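Local coordinates for protein Crov588 (Cafeteriavirus, PDB 6NYR) that is of unknown function but folds as a long leucine-rich-repeat solenoid of FNIP repeats that curls into a nearly closed ring, at residues F324-N329 with F346-N351. Sequence-based numbering, arbitrary orientation.
Sequences FGDDFN and FGDDFN
Asp326 O accepts from Asp349 N at 2.8 Å, in its carbonyl plane, one of two direct hydrogen bonds between 324-329 and 346-351, the equivalent loop one turn further on. The other uses a side chain: Asn351 N gives its hydrogen to Asn329 OD1 at 2.7 Å, from well above the amide plane. With chi1 of Asn329 at -164°, CG lies opposite the backbone N, and the amide runs alongside the next loop to meet that N-H. The ladder continues both ways, since Asn329 N is held by Asn307 OD1 and Asn351 OD1 accepts from Asn373 N. A weaker CA-H...O contact joins Gly347 CA to Gly325 O at 3.2 Å.

Water supplies further links. One molecule donates to Gly325 O and Phe328 O and accepts from Gly347 N; a second spans Asp327 O and Asp349 OD2; a third sits between Asn329 ND2 and Asn351 O.

The phenylalanines fill the buried side. Phe324 and Phe346 lie side by side, planes 9° apart but slid so far that they barely overlap, Phe324 CD2 meeting Phe346 CD1 at 3.7 Å. Phe328 and Phe350 also lie side by side, Phe328 CD2 approaching Phe350 CD1 at 4.0 Å. Within each loop the rings overlap face to face but offset: Phe324 CE1 lies over the centre of the Phe328 ring, and Phe350 CD2 over that of Phe346.

On the partly exposed side the aspartates line up like with like. Asp326 OD1 comes within 3.1 Å of Asp348 OD2, their carboxylate planes nearly parallel, 10° apart, and Asp348 nears Asp370 in turn; such a row probably favours protonation of some members. Each loop follows a short parallel strand, and this ladder of asparagine hydrogen bonds, backed by rows of phenylalanines, is characteristic of a leucine-rich-repeat solenoid, here built of FNIP repeats.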
loop_
_atom_site.group_PDB
_atom_site.type_symbol
_atom_site.label_atom_id
_atom_site.label_comp_id
_atom_site.label_asym_id
_atom_site.label_seq_id
_atom_site.Cartn_x
_atom_site.Cartn_y
_atom_site.Cartn_z
ATOM N N PHE A 324 11.125 1.530 -19.859
ATOM C CA PHE A 324 12.068 2.602 -20.136
ATOM C C PHE A 324 12.012 3.644 -19.028
ATOM O O PHE A 324 11.010 3.793 -18.322
ATOM C CB PHE A 324 11.769 3.256 -21.489
ATOM C CG PHE A 324 12.180 2.425 -22.670
ATOM C CD1 PHE A 324 13.521 2.246 -22.977
ATOM C CD2 PHE A 324 11.227 1.821 -23.475
ATOM C CE1 PHE A 324 13.901 1.483 -24.065
ATOM C CE2 PHE A 324 11.605 1.053 -24.565
ATOM C CZ PHE A 324 12.942 0.887 -24.859
ATOM N N GLY A 325 13.112 4.381 -18.894
ATOM C CA GLY A 325 13.209 5.453 -17.933
ATOM C C GLY A 325 12.829 6.789 -18.533
ATOM O O GLY A 325 12.304 6.887 -19.643
ATOM N N ASP A 326 13.113 7.842 -17.764
ATOM C CA ASP A 326 12.673 9.186 -18.119
ATOM C C ASP A 326 13.194 9.616 -19.486
ATOM O O ASP A 326 12.457 10.208 -20.285
ATOM C CB ASP A 326 13.136 10.176 -17.048
ATOM C CG ASP A 326 12.364 10.046 -15.756
ATOM O OD1 ASP A 326 11.195 9.602 -15.795
ATOM O OD2 ASP A 326 12.930 10.398 -14.698
ATOM N N ASP A 327 14.475 9.370 -19.757
ATOM C CA ASP A 327 15.157 10.040 -20.857
ATOM C C ASP A 327 15.033 9.343 -22.208
ATOM O O ASP A 327 15.334 9.969 -23.232
ATOM C CB ASP A 327 16.652 10.201 -20.531
ATOM C CG ASP A 327 16.912 11.271 -19.496
ATOM O OD1 ASP A 327 15.928 11.823 -18.960
ATOM O OD2 ASP A 327 18.096 11.562 -19.213
ATOM N N PHE A 328 14.603 8.083 -22.252
ATOM C CA PHE A 328 14.653 7.350 -23.509
ATOM C C PHE A 328 13.734 7.982 -24.550
ATOM O O PHE A 328 12.545 8.190 -24.299
ATOM C CB PHE A 328 14.265 5.888 -23.302
ATOM C CG PHE A 328 14.392 5.055 -24.543
ATOM C CD1 PHE A 328 15.609 4.493 -24.895
ATOM C CD2 PHE A 328 13.300 4.857 -25.374
ATOM C CE1 PHE A 328 15.728 3.729 -26.041
ATOM C CE2 PHE A 328 13.422 4.098 -26.527
ATOM C CZ PHE A 328 14.638 3.535 -26.855
ATOM N N ASN A 329 14.288 8.273 -25.730
ATOM C CA ASN A 329 13.514 8.876 -26.807
ATOM C C ASN A 329 14.158 8.561 -28.148
ATOM O O ASN A 329 14.329 9.462 -28.984
ATOM C CB ASN A 329 13.418 10.394 -26.616
ATOM C CG ASN A 329 12.334 11.016 -27.471
ATOM O OD1 ASN A 329 11.398 10.340 -27.891
ATOM N ND2 ASN A 329 12.465 12.310 -27.745
ATOM N N PHE A 346 6.827 3.087 -21.430
ATOM C CA PHE A 346 7.713 4.186 -21.774
ATOM C C PHE A 346 7.808 5.167 -20.612
ATOM O O PHE A 346 6.982 5.170 -19.697
ATOM C CB PHE A 346 7.227 4.915 -23.031
ATOM C CG PHE A 346 7.427 4.141 -24.299
ATOM C CD1 PHE A 346 8.686 4.041 -24.870
ATOM C CD2 PHE A 346 6.356 3.528 -24.932
ATOM C CE1 PHE A 346 8.873 3.336 -26.043
ATOM C CE2 PHE A 346 6.543 2.825 -26.109
ATOM C CZ PHE A 346 7.801 2.731 -26.662
ATOM N N GLY A 347 8.844 6.007 -20.668
ATOM C CA GLY A 347 9.073 7.028 -19.673
ATOM C C GLY A 347 8.639 8.405 -20.145
ATOM O O GLY A 347 7.957 8.570 -21.159
ATOM N N ASP A 348 9.078 9.416 -19.394
ATOM C CA ASP A 348 8.558 10.764 -19.594
ATOM C C ASP A 348 8.838 11.279 -20.998
ATOM O O ASP A 348 7.953 11.860 -21.640
ATOM C CB ASP A 348 9.164 11.716 -18.562
ATOM C CG ASP A 348 8.596 11.509 -17.178
ATOM O OD1 ASP A 348 7.521 10.891 -17.067
ATOM O OD2 ASP A 348 9.213 11.988 -16.205
ATOM N N ASP A 349 10.052 11.063 -21.504
ATOM C CA ASP A 349 10.519 11.771 -22.688
ATOM C C ASP A 349 10.116 11.134 -24.014
ATOM O O ASP A 349 10.136 11.826 -25.044
ATOM C CB ASP A 349 12.053 11.898 -22.663
ATOM C CG ASP A 349 12.545 12.862 -21.605
ATOM O OD1 ASP A 349 11.697 13.423 -20.880
ATOM O OD2 ASP A 349 13.776 13.057 -21.502
ATOM N N PHE A 350 9.770 9.847 -24.029
ATOM C CA PHE A 350 9.533 9.169 -25.297
ATOM C C PHE A 350 8.429 9.868 -26.082
ATOM O O PHE A 350 7.307 10.033 -25.587
ATOM C CB PHE A 350 9.159 7.706 -25.086
ATOM C CG PHE A 350 8.995 6.946 -26.376
ATOM C CD1 PHE A 350 10.108 6.596 -27.122
ATOM C CD2 PHE A 350 7.741 6.601 -26.850
ATOM C CE1 PHE A 350 9.975 5.905 -28.311
ATOM C CE2 PHE A 350 7.603 5.910 -28.043
ATOM C CZ PHE A 350 8.722 5.563 -28.770
ATOM N N ASN A 351 8.736 10.247 -27.324
ATOM C CA ASN A 351 7.781 10.947 -28.175
ATOM C C ASN A 351 8.182 10.813 -29.639
ATOM O O ASN A 351 8.322 11.818 -30.343
ATOM C CB ASN A 351 7.703 12.419 -27.766
ATOM C CG ASN A 351 6.585 13.156 -28.462
ATOM O OD1 ASN A 351 5.643 12.545 -28.960
ATOM N ND2 ASN A 351 6.688 14.479 -28.512
HETATM O O HOH W 1 11.267 7.152 -22.004
HETATM O O HOH W 2 15.525 12.574 -24.074
HETATM O O HOH W 3 10.608 13.737 -29.796
#